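PDB 4GF0: glutathione S-transferase from Sulfitobacter, which binds glutathione and, as a homologue of the glutathione transferases, probably catalyses its conjugation to electrophilic substrates. Local coordinates for residues A[43-48]-A[52-57]; A[56-59]-A[63-66]; A[151-156]-A[190-195]. One frame throughout, in Å; residues are numbered along the deposited sequence.

Interaction 1: A[43-48]-A[52-57]; sequences PDYLAI and GRVPAL. With GSH (glutathione), chain D.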
loop_
_atom_site.group_PDB
_atom_site.type_symbol
_atom_site.label_atom_id
_atom_site.label_comp_id
_atom_site.label_asym_id
_atom_site.label_seq_id
_atom_site.Cartn_x
_atom_site.Cartn_y
_atom_site.Cartn_z
ATOM N N PRO A 43 -19.658 -10.052 11.589
ATOM C CA PRO A 43 -20.537 -9.749 10.448
ATOM C C PRO A 43 -20.887 -8.274 10.233
ATOM O O PRO A 43 -20.835 -7.822 9.088
ATOM C CB PRO A 43 -21.805 -10.540 10.778
ATOM C CG PRO A 43 -21.287 -11.754 11.470
ATOM C CD PRO A 43 -20.059 -11.310 12.252
ATOM N N ASP A 44 -21.247 -7.542 11.286
ATOM C CA ASP A 44 -21.638 -6.140 11.130
ATOM C C ASP A 44 -20.537 -5.294 10.496
ATOM O O ASP A 44 -20.792 -4.485 9.587
ATOM C CB ASP A 44 -22.045 -5.524 12.473
ATOM C CG ASP A 44 -23.435 -5.936 12.910
ATOM O OD1 ASP A 44 -24.190 -6.474 12.075
ATOM O OD2 ASP A 44 -23.773 -5.706 14.090
ATOM N N TYR A 45 -19.315 -5.463 10.979
ATOM C CA TYR A 45 -18.211 -4.701 10.408
ATOM C C TYR A 45 -17.752 -5.286 9.068
ATOM O O TYR A 45 -17.381 -4.545 8.159
ATOM C CB TYR A 45 -17.025 -4.586 11.370
ATOM C CG TYR A 45 -16.019 -3.634 10.804
ATOM C CD1 TYR A 45 -16.326 -2.288 10.688
ATOM C CD2 TYR A 45 -14.804 -4.078 10.305
ATOM C CE1 TYR A 45 -15.428 -1.398 10.134
ATOM C CE2 TYR A 45 -13.897 -3.191 9.742
ATOM C CZ TYR A 45 -14.211 -1.853 9.669
ATOM O OH TYR A 45 -13.317 -0.962 9.103
ATOM N N LEU A 46 -17.784 -6.608 8.940
ATOM C CA LEU A 46 -17.402 -7.238 7.675
ATOM C C LEU A 46 -18.300 -6.807 6.514
ATOM O O LEU A 46 -17.871 -6.831 5.360
ATOM C CB LEU A 46 -17.368 -8.768 7.789
ATOM C CG LEU A 46 -16.270 -9.390 8.662
ATOM C CD1 LEU A 46 -16.414 -10.906 8.719
ATOM C CD2 LEU A 46 -14.889 -9.017 8.155
ATOM N N ALA A 47 -19.539 -6.410 6.814
ATOM C CA ALA A 47 -20.444 -5.880 5.795
ATOM C C ALA A 47 -19.959 -4.513 5.321
ATOM O O ALA A 47 -20.292 -4.064 4.224
ATOM C CB ALA A 47 -21.875 -5.785 6.331
ATOM N N ILE A 48 -19.161 -3.852 6.151
ATOM C CA ILE A 48 -18.593 -2.563 5.781
ATOM C C ILE A 48 -17.262 -2.773 5.077
ATOM O O ILE A 48 -17.047 -2.274 3.978
ATOM C CB ILE A 48 -18.416 -1.655 7.015
ATOM C CG1 ILE A 48 -19.794 -1.321 7.597
ATOM C CG2 ILE A 48 -17.652 -0.374 6.649
ATOM C CD1 ILE A 48 -19.750 -0.536 8.892
ATOM N N GLY A 52 -11.935 -6.838 7.092
ATOM C CA GLY A 52 -11.937 -6.844 8.547
ATOM C C GLY A 52 -10.831 -5.991 9.140
ATOM O O GLY A 52 -10.270 -6.337 10.185
ATOM N N ARG A 53 -10.511 -4.887 8.473
ATOM C CA ARG A 53 -9.449 -3.996 8.936
ATOM C C ARG A 53 -9.961 -2.582 9.056
ATOM O O ARG A 53 -10.959 -2.223 8.425
ATOM C CB ARG A 53 -8.262 -3.981 7.961
ATOM C CG ARG A 53 -7.782 -5.328 7.488
ATOM C CD ARG A 53 -7.088 -6.133 8.577
ATOM N NE ARG A 53 -6.599 -7.390 8.004
ATOM C CZ ARG A 53 -5.494 -7.478 7.270
ATOM N NH1 ARG A 53 -4.756 -6.390 7.052
ATOM N NH2 ARG A 53 -5.121 -8.646 6.759
ATOM N N VAL A 54 -9.265 -1.773 9.850
ATOM C CA VAL A 54 -9.462 -0.324 9.806
ATOM C C VAL A 54 -8.193 0.266 9.176
ATOM O O VAL A 54 -7.108 -0.298 9.328
ATOM C CB VAL A 54 -9.725 0.273 11.218
ATOM C CG1 VAL A 54 -11.043 -0.241 11.779
ATOM C CG2 VAL A 54 -8.582 -0.066 12.169
ATOM N N PRO A 55 -8.307 1.396 8.465
ATOM C CA PRO A 55 -9.483 2.254 8.271
ATOM C C PRO A 55 -10.443 1.794 7.184
ATOM O O PRO A 55 -10.068 1.045 6.275
ATOM C CB PRO A 55 -8.860 3.577 7.830
ATOM C CG PRO A 55 -7.625 3.131 7.050
ATOM C CD PRO A 55 -7.096 1.983 7.858
ATOM N N ALA A 56 -11.679 2.281 7.279
ATOM C CA ALA A 56 -12.586 2.293 6.141
ATOM C C ALA A 56 -13.220 3.669 6.165
ATOM O O ALA A 56 -13.388 4.269 7.233
ATOM C CB ALA A 56 -13.651 1.194 6.265
ATOM N N LEU A 57 -13.572 4.175 4.993
ATOM C CA LEU A 57 -14.164 5.503 4.905
ATOM C C LEU A 57 -15.475 5.414 4.155
ATOM O O LEU A 57 -15.527 4.870 3.051
ATOM C CB LEU A 57 -13.211 6.444 4.159
ATOM C CG LEU A 57 -13.570 7.932 4.149
ATOM C CD1 LEU A 57 -13.344 8.543 5.548
ATOM C CD2 LEU A 57 -12.734 8.648 3.085
HETATM N N1 GSH D . -3.179 -2.480 4.232
HETATM C CA1 GSH D . -4.131 -1.982 5.198
HETATM C C1 GSH D . -4.131 -0.486 5.188
HETATM O O11 GSH D . -5.202 0.150 5.385
HETATM O O12 GSH D . -3.054 0.145 5.009
HETATM C CB1 GSH D . -3.750 -2.439 6.587
HETATM C CG1 GSH D . -4.997 -2.311 7.466
HETATM C CD1 GSH D . -4.743 -3.010 8.806
HETATM O OE1 GSH D . -4.190 -4.109 8.853
HETATM N N2 GSH D . -5.168 -2.345 10.034
HETATM C CA2 GSH D . -4.947 -2.993 11.304
HETATM C C2 GSH D . -6.164 -3.827 11.604
HETATM O O2 GSH D . -7.268 -3.495 11.192
HETATM C CB2 GSH D . -4.753 -1.987 12.394
HETATM S SG2 GSH D . -3.223 -1.104 12.136
HETATM N N3 GSH D . -6.058 -5.058 12.377
HETATM C CA3 GSH D . -7.272 -5.819 12.646
HETATM C C3 GSH D . -7.023 -7.304 12.549
HETATM O O31 GSH D . -5.999 -7.742 11.951
HETATM O O32 GSH D . -7.858 -8.121 13.054
#
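The Tyr-45 ring meets 52-57 with its edge: the carbonyl O and backbone N of Arg-53 and the carbonyl carbon of Gly-52 all lie near the ring plane, while CG1 of Val-54 approaches obliquely. A second flat group, the guanidinium of Arg-53, has the glutathione oxygen OE1 at its edge. CG of Tyr-45 anti to the backbone N (chi1 -172°) carries the ring on toward 52-57, and its hydroxyl gives a hydrogen bond to the carbonyl O of Arg-53 (OH to O 2.8 Å), the donor tilted 34° from the carbonyl plane. The same oxygen also receives ND2 of Asn-49, so two side chains grip this peptide. CG1 of Val-54 and CB of Ala-56 both lie 3.6 Å from OH of Tyr-45, two apolar neighbours of this buried hydroxyl. CD2 of Leu-46 rests 3.7 Å from CA of Gly-52, a residue with positive phi where a side chain would run tight against that methyl.

Residues 53-55 also serve the ligand. Val-54 pairs with glutathione like a strand, its N bonding to O2 (3.0 Å) and its O accepting from N2 (2.9 Å). NH1 of Arg-53 adds a more bent bond to OE1 (3.0 Å, 135° at the hydrogen). The peptide before Pro-55 is cis, the cis-proline loop of the thioredoxin-like domain, which here presents Val-54 to glutathione; Glu-67, Thr-68, Gln-40 and Arg-118 bind it as well. Tyr-45 is thus a second-shell brace behind the binding loop. Short helix 43-46 flanks this loop, Ile-48 packs on Tyr-7 of strand 4-8, Pro-55 touches helices 14-23 and 68-78, and the loop itself runs on into strand 56-58.

Interaction 2: A[56-59]-A[63-66]; sequences ALRL and TILT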
loop_
_atom_site.group_PDB
_atom_site.type_symbol
_atom_site.label_atom_id
_atom_site.label_comp_id
_atom_site.label_asym_id
_atom_site.label_seq_id
_atom_site.Cartn_x
_atom_site.Cartn_y
_atom_site.Cartn_z
ATOM N N ALA A 56 -11.679 2.281 7.279
ATOM C CA ALA A 56 -12.586 2.293 6.141
ATOM C C ALA A 56 -13.220 3.669 6.165
ATOM O O ALA A 56 -13.388 4.269 7.233
ATOM C CB ALA A 56 -13.651 1.194 6.265
ATOM N N LEU A 57 -13.572 4.175 4.993
ATOM C CA LEU A 57 -14.164 5.503 4.905
ATOM C C LEU A 57 -15.475 5.414 4.155
ATOM O O LEU A 57 -15.527 4.870 3.051
ATOM C CB LEU A 57 -13.211 6.444 4.159
ATOM C CG LEU A 57 -13.570 7.932 4.149
ATOM C CD1 LEU A 57 -13.344 8.543 5.548
ATOM C CD2 LEU A 57 -12.734 8.648 3.085
ATOM N N ARG A 58 -16.541 5.947 4.747
ATOM C CA ARG A 58 -17.809 5.990 4.053
ATOM C C ARG A 58 -17.997 7.373 3.455
ATOM O O ARG A 58 -17.936 8.389 4.164
ATOM C CB ARG A 58 -18.974 5.679 5.000
ATOM C CG ARG A 58 -20.329 5.749 4.307
ATOM C CD ARG A 58 -21.486 5.606 5.291
ATOM N NE ARG A 58 -21.386 4.357 6.035
ATOM C CZ ARG A 58 -21.737 3.168 5.551
ATOM N NH1 ARG A 58 -22.217 3.065 4.316
ATOM N NH2 ARG A 58 -21.604 2.080 6.302
ATOM N N LEU A 59 -18.236 7.412 2.152
ATOM C CA LEU A 59 -18.378 8.689 1.450
ATOM C C LEU A 59 -19.798 9.208 1.576
ATOM O O LEU A 59 -20.672 8.524 2.117
ATOM C CB LEU A 59 -18.002 8.529 -0.023
ATOM C CG LEU A 59 -16.599 7.979 -0.273
ATOM C CD1 LEU A 59 -16.293 8.021 -1.775
ATOM C CD2 LEU A 59 -15.538 8.736 0.534
ATOM N N THR A 63 -20.640 5.037 -0.525
ATOM C CA THR A 63 -19.534 4.207 -1.000
ATOM C C THR A 63 -18.537 3.998 0.134
ATOM O O THR A 63 -18.211 4.946 0.849
ATOM C CB THR A 63 -18.784 4.910 -2.142
ATOM O OG1 THR A 63 -19.660 5.045 -3.259
ATOM C CG2 THR A 63 -17.539 4.117 -2.554
ATOM N N ILE A 64 -18.045 2.768 0.300
ATOM C CA ILE A 64 -16.993 2.491 1.281
ATOM C C ILE A 64 -15.652 2.369 0.567
ATOM O O ILE A 64 -15.528 1.608 -0.400
ATOM C CB ILE A 64 -17.244 1.161 2.049
ATOM C CG1 ILE A 64 -18.631 1.149 2.706
ATOM C CG2 ILE A 64 -16.127 0.904 3.073
ATOM C CD1 ILE A 64 -18.779 2.108 3.877
ATOM N N LEU A 65 -14.657 3.111 1.046
ATOM C CA LEU A 65 -13.282 2.981 0.566
ATOM C C LEU A 65 -12.408 2.350 1.645
ATOM O O LEU A 65 -12.626 2.559 2.842
ATOM C CB LEU A 65 -12.711 4.351 0.206
ATOM C CG LEU A 65 -13.468 5.141 -0.867
ATOM C CD1 LEU A 65 -12.851 6.547 -0.976
ATOM C CD2 LEU A 65 -13.389 4.418 -2.199
ATOM N N THR A 66 -11.421 1.576 1.215
ATOM C CA THR A 66 -10.448 0.987 2.136
ATOM C C THR A 66 -9.031 1.227 1.646
ATOM O O THR A 66 -8.833 1.629 0.492
ATOM C CB THR A 66 -10.625 -0.533 2.282
ATOM O OG1 THR A 66 -10.424 -1.162 1.007
ATOM C CG2 THR A 66 -12.025 -0.865 2.801
#
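With CG1 beside its backbone N (chi1 -55°) and a further turn at chi2 (-70°), Ile-64 carries CD1 over the guanidinium of Arg-58, whose own chain runs out extended and bends at chi3 (-57°) to bring that flat group beneath the methyl. CD1 of Ile-64 sits over the centre of one guanidinium face, 3.6 Å from CZ of Arg-58, an apolar cover for a charged plane. NH2 of Arg-58 is hydrogen-bonded to the hydroxyl of Tyr-7, which helps fix the group's rotation. The neighbouring branch, CG2 of Ile-64, reaches 4.1 Å from CB of Ala-56 on the same sheet face.

On the face of Leu-57 and Leu-65, Leu-59 from the start of the turn crosses Leu-65 at about a right angle, with CD2 of Leu-59 3.8 Å from CD1 of Leu-65; Leu-57 and Leu-65 continue this surface onto Leu-71 and Tyr-74 of helix 68-78. Leu-57 and Leu-65 form a hydrogen-bonded antiparallel pair, Leu-57 N to Leu-65 O 2.9 Å and Leu-65 N to Leu-57 O 2.8 Å. Leu-59 N to Thr-63 O (2.8 Å) extends the pairing toward the turn. In the second subunit, Ala-93 packs on Leu-65 and Ser-97 bonds to Thr-66 O. This is the C-terminal beta hairpin of the thioredoxin-like domain of glutathione transferases, closing the edge of its four-stranded mixed sheet.

Interaction 3: A[151-156]-A[190-195]; sequences GPYVLG and MQQMTA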
loop_
_atom_site.group_PDB
_atom_site.type_symbol
_atom_site.label_atom_id
_atom_site.label_comp_id
_atom_site.label_asym_id
_atom_site.label_seq_id
_atom_site.Cartn_x
_atom_site.Cartn_y
_atom_site.Cartn_z
ATOM N N GLY A 151 13.523 15.838 6.039
ATOM C CA GLY A 151 13.605 16.651 7.242
ATOM C C GLY A 151 13.234 18.101 6.996
ATOM O O GLY A 151 13.724 18.706 6.046
ATOM N N PRO A 152 12.376 18.676 7.856
ATOM C CA PRO A 152 11.766 18.030 9.026
ATOM C C PRO A 152 10.698 17.006 8.668
ATOM O O PRO A 152 10.476 16.078 9.453
ATOM C CB PRO A 152 11.123 19.199 9.786
ATOM C CG PRO A 152 10.908 20.255 8.742
ATOM C CD PRO A 152 12.084 20.121 7.814
ATOM N N TYR A 153 10.069 17.161 7.503
ATOM C CA TYR A 153 9.018 16.241 7.065
ATOM C C TYR A 153 9.555 15.351 5.967
ATOM O O TYR A 153 10.697 15.512 5.553
ATOM C CB TYR A 153 7.800 17.020 6.559
ATOM C CG TYR A 153 7.155 17.852 7.639
ATOM C CD1 TYR A 153 6.524 17.254 8.723
ATOM C CD2 TYR A 153 7.197 19.237 7.590
ATOM C CE1 TYR A 153 5.941 18.029 9.729
ATOM C CE2 TYR A 153 6.619 20.010 8.586
ATOM C CZ TYR A 153 5.986 19.402 9.645
ATOM O OH TYR A 153 5.420 20.187 10.631
ATOM N N VAL A 154 8.739 14.429 5.472
ATOM C CA VAL A 154 9.227 13.513 4.437
ATOM C C VAL A 154 9.822 14.236 3.223
ATOM O O VAL A 154 10.919 13.923 2.782
ATOM C CB VAL A 154 8.126 12.537 3.995
ATOM C CG1 VAL A 154 8.569 11.750 2.749
ATOM C CG2 VAL A 154 7.786 11.597 5.134
ATOM N N LEU A 155 9.111 15.230 2.707
ATOM C CA LEU A 155 9.586 15.944 1.523
ATOM C C LEU A 155 10.506 17.108 1.852
ATOM O O LEU A 155 10.928 17.838 0.952
ATOM C CB LEU A 155 8.409 16.467 0.722
ATOM C CG LEU A 155 7.537 15.350 0.152
ATOM C CD1 LEU A 155 6.343 15.961 -0.520
ATOM C CD2 LEU A 155 8.328 14.507 -0.840
ATOM N N GLY A 156 10.817 17.283 3.132
ATOM C CA GLY A 156 11.665 18.388 3.555
ATOM C C GLY A 156 10.845 19.451 4.257
ATOM O O GLY A 156 10.152 19.160 5.236
ATOM N N MET A 190 8.860 13.615 14.692
ATOM C CA MET A 190 7.806 13.339 15.661
ATOM C C MET A 190 7.497 14.583 16.481
ATOM O O MET A 190 6.356 14.819 16.828
ATOM C CB MET A 190 8.202 12.188 16.597
ATOM C CG MET A 190 8.447 10.859 15.886
ATOM S SD MET A 190 6.985 10.231 15.038
ATOM C CE MET A 190 6.066 9.515 16.413
ATOM N N GLN A 191 8.510 15.375 16.794
ATOM C CA GLN A 191 8.262 16.612 17.543
ATOM C C GLN A 191 7.465 17.638 16.748
ATOM O O GLN A 191 6.626 18.346 17.311
ATOM C CB GLN A 191 9.567 17.224 18.012
ATOM C CG GLN A 191 10.254 16.373 19.056
ATOM C CD GLN A 191 11.672 16.795 19.276
ATOM O OE1 GLN A 191 12.216 17.596 18.514
ATOM N NE2 GLN A 191 12.291 16.259 20.319
ATOM N N GLN A 192 7.736 17.738 15.450
ATOM C CA GLN A 192 6.975 18.656 14.608
ATOM C C GLN A 192 5.538 18.177 14.485
ATOM O O GLN A 192 4.607 18.969 14.578
ATOM C CB GLN A 192 7.601 18.794 13.214
ATOM C CG GLN A 192 8.991 19.426 13.217
ATOM C CD GLN A 192 8.981 20.835 13.775
ATOM O OE1 GLN A 192 8.018 21.589 13.585
ATOM N NE2 GLN A 192 10.051 21.199 14.474
ATOM N N MET A 193 5.367 16.875 14.273
ATOM C CA MET A 193 4.035 16.299 14.105
ATOM C C MET A 193 3.182 16.481 15.361
ATOM O O MET A 193 2.014 16.875 15.285
ATOM C CB MET A 193 4.135 14.813 13.739
ATOM C CG MET A 193 4.678 14.550 12.325
ATOM S SD MET A 193 3.606 15.240 11.035
ATOM C CE MET A 193 2.141 14.215 11.180
ATOM N N THR A 194 3.783 16.191 16.509
ATOM C CA THR A 194 3.106 16.290 17.800
ATOM C C THR A 194 2.576 17.708 18.050
ATOM O O THR A 194 1.548 17.895 18.705
ATOM C CB THR A 194 4.049 15.839 18.946
ATOM O OG1 THR A 194 4.339 14.442 18.798
ATOM C CG2 THR A 194 3.423 16.079 20.308
ATOM N N ALA A 195 3.262 18.697 17.482
ATOM C CA ALA A 195 2.922 20.105 17.681
ATOM C C ALA A 195 1.867 20.612 16.703
ATOM O O ALA A 195 1.378 21.732 16.849
ATOM C CB ALA A 195 4.176 20.961 17.583
#
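Tyr-153 and Gln-192 cross at about a right angle, and the planes of phenol ring and amide stand 87° apart; the contact is made by CB of Gln-192, not by the amide. CB of Gln-192 lies 3.7 Å from OH of Tyr-153 and 3.9 Å from its CE1, approaching obliquely. Set beside the backbone N (chi1 -65°), CG of Gln-192 comes to rest 4.0 Å from CB of Pro-152.

Met-193 crosses the same ring on a slant. Its chain doubles over at chi2 and chi3, and the sulfur comes to the edge of the ring: SD of Met-193 is 3.9 Å from CE1 of Tyr-153, and its direction from the ring centroid is 75° off the normal, a Met-aromatic contact of the edge kind. Phe-159, edge-to-face with Tyr-153, also touches Met-193. The ring projects from a type I beta turn, Tyr-153 to Gly-156, in the loop between helices 123-148 and 162-170, and so anchors that loop on helix 184-194 of the all-helical C-terminal domain of the glutathione transferase fold. A cis peptide precedes Pro-152, and the carbonyl O of Tyr-153 takes bonds from the N of Gly-151 and of Gly-156, from opposite faces of its plane, which pins the backbone of the turn at Tyr-153.

Leucine at the Tyr-153 position would probably leave the sulfur of Met-193 without its aromatic edge and Arg-196 without the phenol oxygen. That oxygen is hydrogen-bonded to NH1 of Arg-196. Val-154 N bonds to OD1 of Asp-163, and Met-193 packs on Phe-167; Asp-163 and Phe-167 belong to helix 162-170.

Overall arrangement
From the N terminus, the chain first closes interaction 1, a short loop of three residues that turns helix 43-46 back toward strand 56-58. Interaction 2 starts on that strand, sharing Ala-56 and Leu-57, and closes a second three-residue turn; the two contacts touch, through Ile-48 with Ile-64 and Arg-58, and their centres lie 9 Å apart. Together they join the glutathione-binding loop to the outer hairpin of the sheet. Interaction 3 follows in series, nested in neither, and spans 33 residues within the helical C-terminal domain. It lies on the other side of the chain's centre from both, with nearest atoms about 15 Å from interaction 1 and about 17 Å from interaction 2.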